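Superoxide dismutase (Leishmania major, PDB 4F2N) catalyses the dismutation of superoxide to molecular oxygen and hydrogen peroxide at an iron centre. Local coordinates at residues B[56-61]-B[189-194]; B[98-103]-B[174-179]; B[108-113]-B[218-223]; B[143-148]-B[211-216]. All blocks are in the same frame, centred on the assembly; numbering follows the deposited sequence. Where two conformers were deposited one is given.

Contact 1 of 4, residues B[56-61]-B[189-194]; sequences ELHYSK and TADVWE. With FE2 (Fe (II) ion), chain N.
H58 and D191 reach toward each other from opposite directions and meet on the iron. The imidazole presents NE2, which binds the metal at 2.2 Å, while the carboxylate uses OD2, at 1.9 Å. The imidazole and carboxylate planes stand 39° apart, with the carboxyl carbon of D191 lying in the ring plane at the histidine edge. NE2 of H58 and OD2 of D191 are 2.8 Å apart, a closeness that comes from shared ligation and not from a hydrogen bond. In H58, CG sits anti to the backbone N (chi1 -158°), which carries the ring off helix 52-71 toward the end of strand 185-191. Histidine suits this place because its ring places a metal-binding nitrogen at the end of a rigid flat group; aspartate gives a hard oxygen on a short arm.

The second oxygen of D191 does separate work. OD1 accepts a hydrogen bond from the backbone N of W193 at 3.1 Å, met from above the carboxylate plane, and so closes an Asx turn that limits rotation of the carboxylate. The metal-bound water donates a weak bond to OD1 at 3.0 Å. This water lies over one face of the W193 indole, offset toward its rim.

H108 and H195 supply the remaining protein ligands. H58 and the water occupy opposite apices, with D191 and the other two histidines round the equator. This five-coordinate trigonal bipyramid, made by three histidines, one aspartate and a solvent molecule, is the active site of the iron/manganese superoxide dismutases.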
# COMPACT_ATOMS: atom_id res chain seq x y z
N GLU B 56 2.43 -18.17 -4.41
CA GLU B 56 1.83 -18.84 -3.25
C GLU B 56 1.37 -17.80 -2.20
O GLU B 56 0.24 -17.87 -1.69
CB GLU B 56 2.81 -19.83 -2.61
CG GLU B 56 2.25 -20.50 -1.37
CD GLU B 56 3.19 -21.49 -0.72
OE1 GLU B 56 4.44 -21.36 -0.81
OE2 GLU B 56 2.65 -22.41 -0.08
N LEU B 57 2.26 -16.86 -1.89
CA LEU B 57 1.91 -15.77 -0.95
C LEU B 57 0.70 -15.04 -1.48
O LEU B 57 -0.28 -14.81 -0.77
CB LEU B 57 3.07 -14.78 -0.80
CG LEU B 57 4.28 -15.36 -0.08
CD1 LEU B 57 5.46 -14.40 -0.19
CD2 LEU B 57 3.94 -15.70 1.38
N HIS B 58 0.76 -14.67 -2.75
CA HIS B 58 -0.23 -13.72 -3.29
C HIS B 58 -1.60 -14.34 -3.37
O HIS B 58 -2.63 -13.71 -3.00
CB HIS B 58 0.21 -13.26 -4.69
CG HIS B 58 -0.41 -11.94 -5.10
ND1 HIS B 58 -0.01 -11.26 -6.19
CD2 HIS B 58 -1.42 -11.16 -4.50
CE1 HIS B 58 -0.72 -10.11 -6.27
NE2 HIS B 58 -1.57 -10.06 -5.24
N TYR B 59 -1.62 -15.57 -3.86
CA TYR B 59 -2.86 -16.31 -4.10
C TYR B 59 -3.34 -17.02 -2.84
O TYR B 59 -4.49 -16.81 -2.42
CB TYR B 59 -2.64 -17.32 -5.25
CG TYR B 59 -3.79 -18.27 -5.58
CD1 TYR B 59 -4.86 -17.87 -6.36
CD2 TYR B 59 -3.78 -19.59 -5.12
CE1 TYR B 59 -5.90 -18.74 -6.68
CE2 TYR B 59 -4.80 -20.48 -5.43
CZ TYR B 59 -5.85 -20.05 -6.22
OH TYR B 59 -6.85 -20.94 -6.50
N SER B 60 -2.49 -17.87 -2.25
CA SER B 60 -2.90 -18.64 -1.06
C SER B 60 -2.99 -17.85 0.24
O SER B 60 -3.68 -18.29 1.15
CB SER B 60 -2.00 -19.85 -0.83
OG SER B 60 -2.17 -20.72 -1.92
N LYS B 61 -2.27 -16.72 0.35
CA LYS B 61 -2.35 -15.89 1.58
C LYS B 61 -3.21 -14.66 1.39
O LYS B 61 -4.23 -14.54 2.04
CB LYS B 61 -0.99 -15.45 2.14
CG LYS B 61 0.11 -16.49 2.15
CD LYS B 61 -0.15 -17.61 3.12
CE LYS B 61 0.93 -18.68 2.93
NZ LYS B 61 0.55 -19.92 3.64
N THR B 189 -5.41 -5.67 -16.06
CA THR B 189 -4.94 -4.99 -14.84
C THR B 189 -3.56 -5.47 -14.41
O THR B 189 -3.17 -6.61 -14.69
CB THR B 189 -5.94 -5.13 -13.65
OG1 THR B 189 -5.65 -4.14 -12.66
CG2 THR B 189 -5.84 -6.49 -12.96
N ALA B 190 -2.82 -4.60 -13.71
CA ALA B 190 -1.59 -5.00 -13.01
C ALA B 190 -1.76 -4.58 -11.56
O ALA B 190 -2.09 -3.41 -11.27
CB ALA B 190 -0.37 -4.32 -13.61
N ASP B 191 -1.58 -5.53 -10.66
CA ASP B 191 -1.60 -5.23 -9.22
C ASP B 191 -0.29 -4.51 -8.88
O ASP B 191 0.79 -5.02 -9.19
CB ASP B 191 -1.63 -6.58 -8.47
CG ASP B 191 -1.88 -6.45 -6.98
OD1 ASP B 191 -2.00 -5.30 -6.47
OD2 ASP B 191 -2.01 -7.51 -6.30
N VAL B 192 -0.37 -3.31 -8.29
CA VAL B 192 0.85 -2.66 -7.82
C VAL B 192 0.83 -2.41 -6.31
O VAL B 192 1.60 -1.58 -5.79
CB VAL B 192 1.23 -1.39 -8.61
CG1 VAL B 192 1.55 -1.73 -10.06
CG2 VAL B 192 0.07 -0.41 -8.59
N TRP B 193 -0.00 -3.15 -5.57
CA TRP B 193 0.30 -3.34 -4.14
C TRP B 193 1.67 -3.92 -4.06
O TRP B 193 2.05 -4.77 -4.90
CB TRP B 193 -0.68 -4.33 -3.52
CG TRP B 193 -2.05 -3.73 -3.20
CD1 TRP B 193 -2.98 -3.20 -4.08
CD2 TRP B 193 -2.69 -3.73 -1.90
NE1 TRP B 193 -4.14 -2.81 -3.42
CE2 TRP B 193 -4.02 -3.10 -2.08
CE3 TRP B 193 -2.29 -4.14 -0.61
CZ2 TRP B 193 -4.89 -2.90 -1.01
CZ3 TRP B 193 -3.19 -3.93 0.47
CH2 TRP B 193 -4.46 -3.34 0.26
N GLU B 194 2.44 -3.53 -3.03
CA GLU B 194 3.84 -3.96 -2.94
C GLU B 194 3.95 -5.47 -2.80
O GLU B 194 4.93 -6.07 -3.29
CB GLU B 194 4.58 -3.26 -1.79
CG GLU B 194 4.78 -1.77 -2.05
CD GLU B 194 5.51 -1.05 -0.92
OE1 GLU B 194 5.06 -1.14 0.26
OE2 GLU B 194 6.52 -0.34 -1.23
FE FE2 N . -2.60 -8.25 -4.61
O HOH W 1 -3.62 -6.29 -4.14

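Contact 2 of 4, residues B[98-103]-B[174-179]; sequences MFNQAA and SNAGCP
F99, N100 and A103 of helix 96-113 receive A176, which lies in a type II' beta turn running from S174 to G177. The turn follows strand 168-174, and the contact joins a helix of the alpha-hairpin domain to the C-terminal domain of the iron/manganese superoxide dismutase fold. N175 takes the second position of the turn with a positive phi (61°), a conformation that asparagine tolerates better than most residues.

F99 comes first along the helix. Its ring touches the turn lightly: CE2 lies 4.3 Å from CB of A176, and the carbonyl O of A176 approaches the ring obliquely. One helix position on, N100 has CG beside its backbone N (chi1 -74°), bringing OD1 to 3.6 Å from CB of A176. F152 of the second subunit packs against both N100 and A176, so the contact forms part of the dimer interface.

At the end of the segment, A103 supplies the close fit. Its CB is 3.9 Å from CB of A176 and only 3.2 Å from O of A176. A methyl on each side lets helix and turn come close, with A176 CA just 5.5 Å from N100 CA. The A176 carbonyl O is also bonded by the side-chain amide of N107, one turn further along the helix. A water bridges the two segments, donating to N100 OD1 at 2.9 Å and accepting from A176 N at 2.9 Å.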
# COMPACT_ATOMS: atom_id res chain seq x y z
N MET B 98 -16.76 -4.23 3.79
CA MET B 98 -17.20 -5.16 2.77
C MET B 98 -16.78 -4.74 1.36
O MET B 98 -16.37 -5.58 0.54
CB MET B 98 -18.72 -5.38 2.83
CG MET B 98 -19.19 -6.35 1.75
SD MET B 98 -20.75 -7.16 2.19
CE MET B 98 -21.84 -5.76 2.51
N PHE B 99 -16.88 -3.45 1.06
CA PHE B 99 -16.44 -2.96 -0.26
C PHE B 99 -15.01 -3.42 -0.54
O PHE B 99 -14.71 -3.99 -1.58
CB PHE B 99 -16.54 -1.43 -0.39
CG PHE B 99 -15.88 -0.89 -1.63
CD1 PHE B 99 -16.58 -0.87 -2.84
CD2 PHE B 99 -14.54 -0.50 -1.61
CE1 PHE B 99 -15.98 -0.40 -3.99
CE2 PHE B 99 -13.92 -0.05 -2.78
CZ PHE B 99 -14.66 -0.02 -3.97
N ASN B 100 -14.12 -3.18 0.43
CA ASN B 100 -12.72 -3.49 0.25
C ASN B 100 -12.49 -4.97 -0.01
O ASN B 100 -11.67 -5.32 -0.86
CB ASN B 100 -11.89 -3.00 1.46
CG ASN B 100 -11.69 -1.49 1.48
OD1 ASN B 100 -11.79 -0.80 0.46
ND2 ASN B 100 -11.38 -0.96 2.67
N GLN B 101 -13.18 -5.86 0.72
CA GLN B 101 -12.94 -7.30 0.51
C GLN B 101 -13.51 -7.74 -0.84
O GLN B 101 -12.89 -8.53 -1.56
CB GLN B 101 -13.54 -8.15 1.64
CG GLN B 101 -13.11 -7.74 3.04
CD GLN B 101 -11.62 -7.86 3.26
OE1 GLN B 101 -11.02 -8.94 3.14
NE2 GLN B 101 -11.00 -6.75 3.55
N ALA B 102 -14.70 -7.24 -1.18
CA ALA B 102 -15.37 -7.62 -2.45
C ALA B 102 -14.59 -7.12 -3.67
O ALA B 102 -14.29 -7.91 -4.61
CB ALA B 102 -16.80 -7.09 -2.48
N ALA B 103 -14.18 -5.85 -3.62
CA ALA B 103 -13.35 -5.28 -4.70
C ALA B 103 -12.01 -5.99 -4.80
O ALA B 103 -11.60 -6.35 -5.90
CB ALA B 103 -13.16 -3.77 -4.53
N SER B 174 -6.42 3.55 -6.29
CA SER B 174 -5.74 3.40 -5.00
C SER B 174 -6.41 2.23 -4.23
O SER B 174 -7.65 2.12 -4.20
CB SER B 174 -5.90 4.71 -4.21
OG SER B 174 -5.51 4.58 -2.83
N ASN B 175 -5.59 1.41 -3.58
CA ASN B 175 -6.09 0.40 -2.62
C ASN B 175 -7.03 -0.62 -3.29
O ASN B 175 -6.55 -1.36 -4.13
CB ASN B 175 -6.71 1.05 -1.37
CG ASN B 175 -5.64 1.77 -0.52
OD1 ASN B 175 -4.45 1.56 -0.75
ND2 ASN B 175 -6.06 2.61 0.44
N ALA B 176 -8.31 -0.64 -2.92
CA ALA B 176 -9.25 -1.59 -3.52
C ALA B 176 -10.03 -1.00 -4.69
O ALA B 176 -10.89 -1.66 -5.27
CB ALA B 176 -10.23 -2.16 -2.48
N GLY B 177 -9.72 0.25 -5.06
CA GLY B 177 -10.45 0.91 -6.14
C GLY B 177 -10.50 0.15 -7.43
O GLY B 177 -9.55 -0.50 -7.83
N CYS B 178 -11.64 0.28 -8.10
CA CYS B 178 -11.96 -0.56 -9.23
C CYS B 178 -12.70 0.33 -10.26
O CYS B 178 -13.70 0.97 -9.90
CB CYS B 178 -12.92 -1.59 -8.63
SG CYS B 178 -13.43 -2.86 -9.72
N PRO B 179 -12.22 0.40 -11.51
CA PRO B 179 -12.83 1.34 -12.48
C PRO B 179 -14.30 1.05 -12.83
O PRO B 179 -14.98 1.88 -13.39
CB PRO B 179 -11.98 1.16 -13.73
CG PRO B 179 -10.67 0.61 -13.21
CD PRO B 179 -11.10 -0.34 -12.13
O HOH W 2 -9.97 0.81 -1.10

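Contact 3 of 4, residues B[108-113]-B[218-223]; sequences HSFFWK and WEFVCH. With FE2 (Fe (II) ion), chain N.
F220 packs against F110 and K113, and the contact is made almost wholly by its ring. The aromatic interaction is an offset edge-to-face pair: the edge of F220 is directed at the face of F110, with centroids 5.5 Å apart and planes at 63°. The closest atoms are CE1 of F110 and CE2 of F220, at 3.7 Å. Both rings hang from a CB whose CG is anti to the backbone N (chi1 -173° in F110, 171° in F220), the rotamer that sends each across the gap between the helices.

A CH-pi contact takes one face of the same F220 ring. CB of K113 stands 3.6 Å from the centroid, close to the ring normal. The lysine chain then bends at chi2 and chi3, so that CE passes 4.0 Å from CE1 of F220 while the ammonium leads away from the ring. Lysine suits this edge of the contact, since its methylenes pack on the aromatic face and its charge can stay at the surface.

In the fold, the contact ties the end of helix 96-113, from the alpha-hairpin domain, to the start of the C-terminal helix 218-229. F110 also packs on T189, linking the pair to the central sheet.

Among polar groups, the carbonyl O of K113 lies 3.3 Å from CG of F220, in van der Waals contact. At the other end of its segment, H108 makes the metal interaction: NE2 binds the iron at 2.0 Å, and ND1 is hydrogen-bonded to the backbone O of Q104, which fixes the rotation of the imidazole.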
# COMPACT_ATOMS: atom_id res chain seq x y z
N HIS B 108 -8.27 -9.30 -7.76
CA HIS B 108 -7.31 -10.43 -7.87
C HIS B 108 -7.77 -11.47 -8.86
O HIS B 108 -6.97 -12.00 -9.63
CB HIS B 108 -7.01 -11.08 -6.50
CG HIS B 108 -6.11 -10.23 -5.62
ND1 HIS B 108 -6.59 -9.23 -4.83
CD2 HIS B 108 -4.73 -10.20 -5.48
CE1 HIS B 108 -5.58 -8.61 -4.21
NE2 HIS B 108 -4.42 -9.19 -4.61
N SER B 109 -9.07 -11.81 -8.84
CA SER B 109 -9.62 -12.78 -9.78
C SER B 109 -9.38 -12.37 -11.21
O SER B 109 -9.04 -13.18 -12.07
CB SER B 109 -11.13 -13.01 -9.52
OG SER B 109 -11.28 -13.56 -8.22
N PHE B 110 -9.56 -11.08 -11.46
CA PHE B 110 -9.40 -10.54 -12.80
C PHE B 110 -7.93 -10.60 -13.20
O PHE B 110 -7.60 -11.03 -14.31
CB PHE B 110 -9.93 -9.08 -12.87
CG PHE B 110 -9.95 -8.55 -14.28
CD1 PHE B 110 -10.92 -8.99 -15.19
CD2 PHE B 110 -9.01 -7.63 -14.70
CE1 PHE B 110 -10.95 -8.50 -16.49
CE2 PHE B 110 -9.03 -7.15 -16.01
CZ PHE B 110 -9.99 -7.58 -16.90
N PHE B 111 -7.06 -10.22 -12.26
CA PHE B 111 -5.60 -10.32 -12.43
C PHE B 111 -5.14 -11.72 -12.84
O PHE B 111 -4.33 -11.85 -13.77
CB PHE B 111 -4.91 -9.90 -11.12
CG PHE B 111 -3.44 -9.65 -11.23
CD1 PHE B 111 -2.89 -8.91 -12.29
CD2 PHE B 111 -2.59 -10.12 -10.24
CE1 PHE B 111 -1.52 -8.67 -12.35
CE2 PHE B 111 -1.20 -9.87 -10.29
CZ PHE B 111 -0.68 -9.13 -11.34
N TRP B 112 -5.63 -12.76 -12.16
CA TRP B 112 -5.21 -14.13 -12.53
C TRP B 112 -5.62 -14.49 -13.93
O TRP B 112 -4.88 -15.19 -14.62
CB TRP B 112 -5.75 -15.17 -11.55
CG TRP B 112 -5.43 -14.88 -10.11
CD1 TRP B 112 -6.30 -14.95 -9.02
CD2 TRP B 112 -4.14 -14.45 -9.55
NE1 TRP B 112 -5.65 -14.60 -7.85
CE2 TRP B 112 -4.35 -14.29 -8.10
CE3 TRP B 112 -2.88 -14.19 -10.08
CZ2 TRP B 112 -3.33 -13.89 -7.25
CZ3 TRP B 112 -1.86 -13.78 -9.21
CH2 TRP B 112 -2.07 -13.64 -7.82
N LYS B 113 -6.79 -14.03 -14.36
CA LYS B 113 -7.27 -14.29 -15.74
C LYS B 113 -6.41 -13.58 -16.79
O LYS B 113 -6.34 -14.05 -17.95
CB LYS B 113 -8.73 -13.86 -15.90
CG LYS B 113 -9.72 -14.63 -15.05
CD LYS B 113 -9.83 -16.07 -15.48
CE LYS B 113 -10.89 -16.24 -16.56
NZ LYS B 113 -10.98 -17.70 -16.88
N TRP B 218 -2.81 -12.44 -23.49
CA TRP B 218 -3.42 -11.45 -24.38
C TRP B 218 -4.69 -11.96 -25.05
O TRP B 218 -5.51 -11.17 -25.52
CB TRP B 218 -2.42 -10.95 -25.43
CG TRP B 218 -1.33 -10.06 -24.90
CD1 TRP B 218 0.05 -10.31 -24.89
CD2 TRP B 218 -1.49 -8.73 -24.31
NE1 TRP B 218 0.73 -9.24 -24.36
CE2 TRP B 218 -0.14 -8.26 -23.98
CE3 TRP B 218 -2.57 -7.89 -24.05
CZ2 TRP B 218 0.09 -7.02 -23.41
CZ3 TRP B 218 -2.33 -6.63 -23.46
CH2 TRP B 218 -1.03 -6.21 -23.14
N GLU B 219 -4.86 -13.28 -25.08
CA GLU B 219 -6.12 -13.86 -25.59
C GLU B 219 -7.31 -13.53 -24.67
O GLU B 219 -8.41 -13.22 -25.15
CB GLU B 219 -5.96 -15.37 -25.82
CG GLU B 219 -4.92 -15.66 -26.90
CD GLU B 219 -4.67 -17.14 -27.12
OE1 GLU B 219 -5.50 -17.97 -26.70
OE2 GLU B 219 -3.63 -17.49 -27.73
N PHE B 220 -7.09 -13.58 -23.36
CA PHE B 220 -8.13 -13.18 -22.42
C PHE B 220 -8.39 -11.69 -22.56
O PHE B 220 -9.54 -11.26 -22.57
CB PHE B 220 -7.76 -13.51 -20.96
CG PHE B 220 -8.71 -12.93 -19.98
CD1 PHE B 220 -9.96 -13.53 -19.76
CD2 PHE B 220 -8.39 -11.76 -19.28
CE1 PHE B 220 -10.85 -12.98 -18.84
CE2 PHE B 220 -9.28 -11.22 -18.36
CZ PHE B 220 -10.51 -11.84 -18.14
N VAL B 221 -7.33 -10.89 -22.64
CA VAL B 221 -7.49 -9.44 -22.77
C VAL B 221 -8.31 -9.15 -24.06
O VAL B 221 -9.23 -8.33 -24.05
CB VAL B 221 -6.14 -8.68 -22.82
CG1 VAL B 221 -6.37 -7.18 -22.99
CG2 VAL B 221 -5.33 -8.96 -21.54
N CYS B 222 -7.97 -9.84 -25.15
CA CYS B 222 -8.71 -9.62 -26.41
C CYS B 222 -10.19 -10.05 -26.31
O CYS B 222 -11.08 -9.36 -26.83
CB CYS B 222 -7.99 -10.31 -27.56
SG CYS B 222 -8.72 -9.92 -29.18
N HIS B 223 -10.44 -11.19 -25.67
CA HIS B 223 -11.81 -11.63 -25.37
C HIS B 223 -12.57 -10.56 -24.61
O HIS B 223 -13.72 -10.24 -24.95
CB HIS B 223 -11.81 -12.95 -24.58
CG HIS B 223 -13.20 -13.45 -24.21
ND1 HIS B 223 -13.98 -14.12 -25.09
CD2 HIS B 223 -13.94 -13.33 -23.03
CE1 HIS B 223 -15.16 -14.43 -24.49
NE2 HIS B 223 -15.13 -13.95 -23.23
FE FE2 N . -2.60 -8.25 -4.61
O HOH W 1 -3.62 -6.29 -4.14

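Contact 4 of 4, residues B[143-148]-B[211-216]; sequences SFQQAG and ELWQIV
W213 presents one long edge of its indole to F144 and Q145, two neighbours on helix 137-149 that engage it in different ways. The tight part is the buried F144 side. There the six-membered ring of W213 turns an edge to the face of F144, centroids 5.2 Å apart and planes at 61°. CH2 of W213 comes to 3.4 Å from CD2 of F144, and CB of F144 lies in the indole plane at its edge. F144 continues into the core, where it meets F188, T157 and I170 of the three-stranded sheet, a setting suited to a large flat hydrocarbon.

On the more open side, Q145 and W213 are partly exposed and touch at little more than one polar point. The glutamine chain, extended beyond CG, delivers OE1 to NE1 of W213, a hydrogen bond of 2.7 Å. The N-H points nearly straight at the oxygen (160°), which lies almost in the indole plane, whereas the amide itself is turned well away from that plane.

Phenylalanine thus grips the hydrocarbon rim and glutamine the single polar atom of tryptophan. The short, nearly linear bond satisfies the indole N-H and, with the edge-to-face packing, probably restrains rotation of the ring about chi2.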
# COMPACT_ATOMS: atom_id res chain seq x y z
N SER B 143 3.46 3.97 -21.49
CA SER B 143 2.46 4.74 -20.72
C SER B 143 1.90 3.96 -19.54
O SER B 143 1.66 4.53 -18.44
CB SER B 143 1.30 5.16 -21.63
OG SER B 143 1.79 6.00 -22.67
N PHE B 144 1.67 2.67 -19.76
CA PHE B 144 1.05 1.81 -18.74
C PHE B 144 2.04 1.60 -17.60
O PHE B 144 1.70 1.75 -16.45
CB PHE B 144 0.56 0.47 -19.33
CG PHE B 144 -0.14 -0.44 -18.33
CD1 PHE B 144 -1.54 -0.48 -18.26
CD2 PHE B 144 0.60 -1.28 -17.47
CE1 PHE B 144 -2.20 -1.32 -17.32
CE2 PHE B 144 -0.05 -2.12 -16.55
CZ PHE B 144 -1.45 -2.15 -16.48
N GLN B 145 3.29 1.27 -17.94
CA GLN B 145 4.33 1.12 -16.92
C GLN B 145 4.52 2.37 -16.08
O GLN B 145 4.73 2.27 -14.87
CB GLN B 145 5.66 0.76 -17.56
CG GLN B 145 5.69 -0.65 -18.09
CD GLN B 145 6.82 -0.84 -19.09
OE1 GLN B 145 6.66 -1.55 -20.07
NE2 GLN B 145 7.94 -0.17 -18.87
N GLN B 146 4.48 3.53 -16.74
CA GLN B 146 4.65 4.82 -16.07
C GLN B 146 3.52 5.09 -15.07
O GLN B 146 3.76 5.53 -13.95
CB GLN B 146 4.75 5.93 -17.12
CG GLN B 146 4.60 7.35 -16.58
CD GLN B 146 4.84 8.38 -17.65
OE1 GLN B 146 5.47 8.08 -18.68
NE2 GLN B 146 4.33 9.59 -17.44
N ALA B 147 2.29 4.82 -15.49
CA ALA B 147 1.15 5.01 -14.56
C ALA B 147 1.28 4.08 -13.34
O ALA B 147 0.99 4.48 -12.20
CB ALA B 147 -0.19 4.82 -15.28
N GLY B 148 1.69 2.83 -13.57
CA GLY B 148 1.88 1.90 -12.45
C GLY B 148 2.99 2.34 -11.49
O GLY B 148 2.85 2.24 -10.28
N GLU B 211 8.68 -6.40 -16.81
CA GLU B 211 8.79 -7.84 -17.07
C GLU B 211 7.41 -8.50 -17.17
O GLU B 211 7.26 -9.51 -17.83
CB GLU B 211 9.70 -8.52 -16.03
CG GLU B 211 11.15 -8.06 -16.14
CD GLU B 211 12.11 -8.78 -15.21
OE1 GLU B 211 11.80 -9.91 -14.76
OE2 GLU B 211 13.21 -8.22 -14.94
N LEU B 212 6.41 -7.90 -16.52
CA LEU B 212 5.06 -8.46 -16.46
C LEU B 212 4.48 -8.81 -17.83
O LEU B 212 3.73 -9.78 -17.96
CB LEU B 212 4.11 -7.49 -15.73
CG LEU B 212 2.72 -8.02 -15.36
CD1 LEU B 212 2.74 -9.24 -14.45
CD2 LEU B 212 1.92 -6.90 -14.69
N TRP B 213 4.85 -8.04 -18.86
CA TRP B 213 4.32 -8.27 -20.20
C TRP B 213 4.57 -9.68 -20.68
O TRP B 213 3.78 -10.21 -21.44
CB TRP B 213 4.89 -7.27 -21.22
CG TRP B 213 4.64 -5.82 -20.86
CD1 TRP B 213 5.58 -4.82 -20.63
CD2 TRP B 213 3.33 -5.17 -20.65
NE1 TRP B 213 4.96 -3.63 -20.31
CE2 TRP B 213 3.61 -3.77 -20.33
CE3 TRP B 213 2.01 -5.60 -20.74
CZ2 TRP B 213 2.59 -2.85 -20.07
CZ3 TRP B 213 0.98 -4.65 -20.48
CH2 TRP B 213 1.28 -3.31 -20.16
N GLN B 214 5.68 -10.28 -20.23
CA GLN B 214 6.04 -11.65 -20.64
C GLN B 214 5.05 -12.70 -20.18
O GLN B 214 5.05 -13.80 -20.71
CB GLN B 214 7.46 -12.01 -20.17
CG GLN B 214 8.51 -11.04 -20.65
CD GLN B 214 9.85 -11.29 -20.00
OE1 GLN B 214 10.25 -12.44 -19.84
NE2 GLN B 214 10.55 -10.23 -19.61
N ILE B 215 4.20 -12.38 -19.21
CA ILE B 215 3.22 -13.37 -18.75
C ILE B 215 1.75 -12.92 -18.94
O ILE B 215 0.85 -13.56 -18.40
CB ILE B 215 3.43 -13.82 -17.28
CG1 ILE B 215 3.39 -12.61 -16.31
CG2 ILE B 215 4.70 -14.65 -17.12
CD1 ILE B 215 3.23 -13.02 -14.86
N VAL B 216 1.52 -11.90 -19.74
CA VAL B 216 0.12 -11.46 -19.97
C VAL B 216 -0.59 -12.40 -20.94
O VAL B 216 -0.05 -12.73 -22.01
CB VAL B 216 0.03 -10.01 -20.47
CG1 VAL B 216 -1.43 -9.65 -20.78
CG2 VAL B 216 0.61 -9.07 -19.42

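Contacts 1 and 3 meet at the iron: H58 and D191 come from the former, H108 from the latter, and the metal-bound water belongs to both. Contact 2 adjoins this site through W193, whose NE1 lies 2.9 Å from O of N175, a probable hydrogen bond; in contact 2 the side chain of A176 is about 10 Å from the bound Fe (II) ion. Contacts 1 and 2 also touch the second subunit. Contact 4 backs the strand carrying D191, with CB of A190 3.7 Å from CE2 of F144, and touches contact 3 where W213 CE3 lies 3.6 Å from W218 CZ2. Contacts 2 and 4, centres about 21 Å apart, lie on opposite sides of the chain's centre.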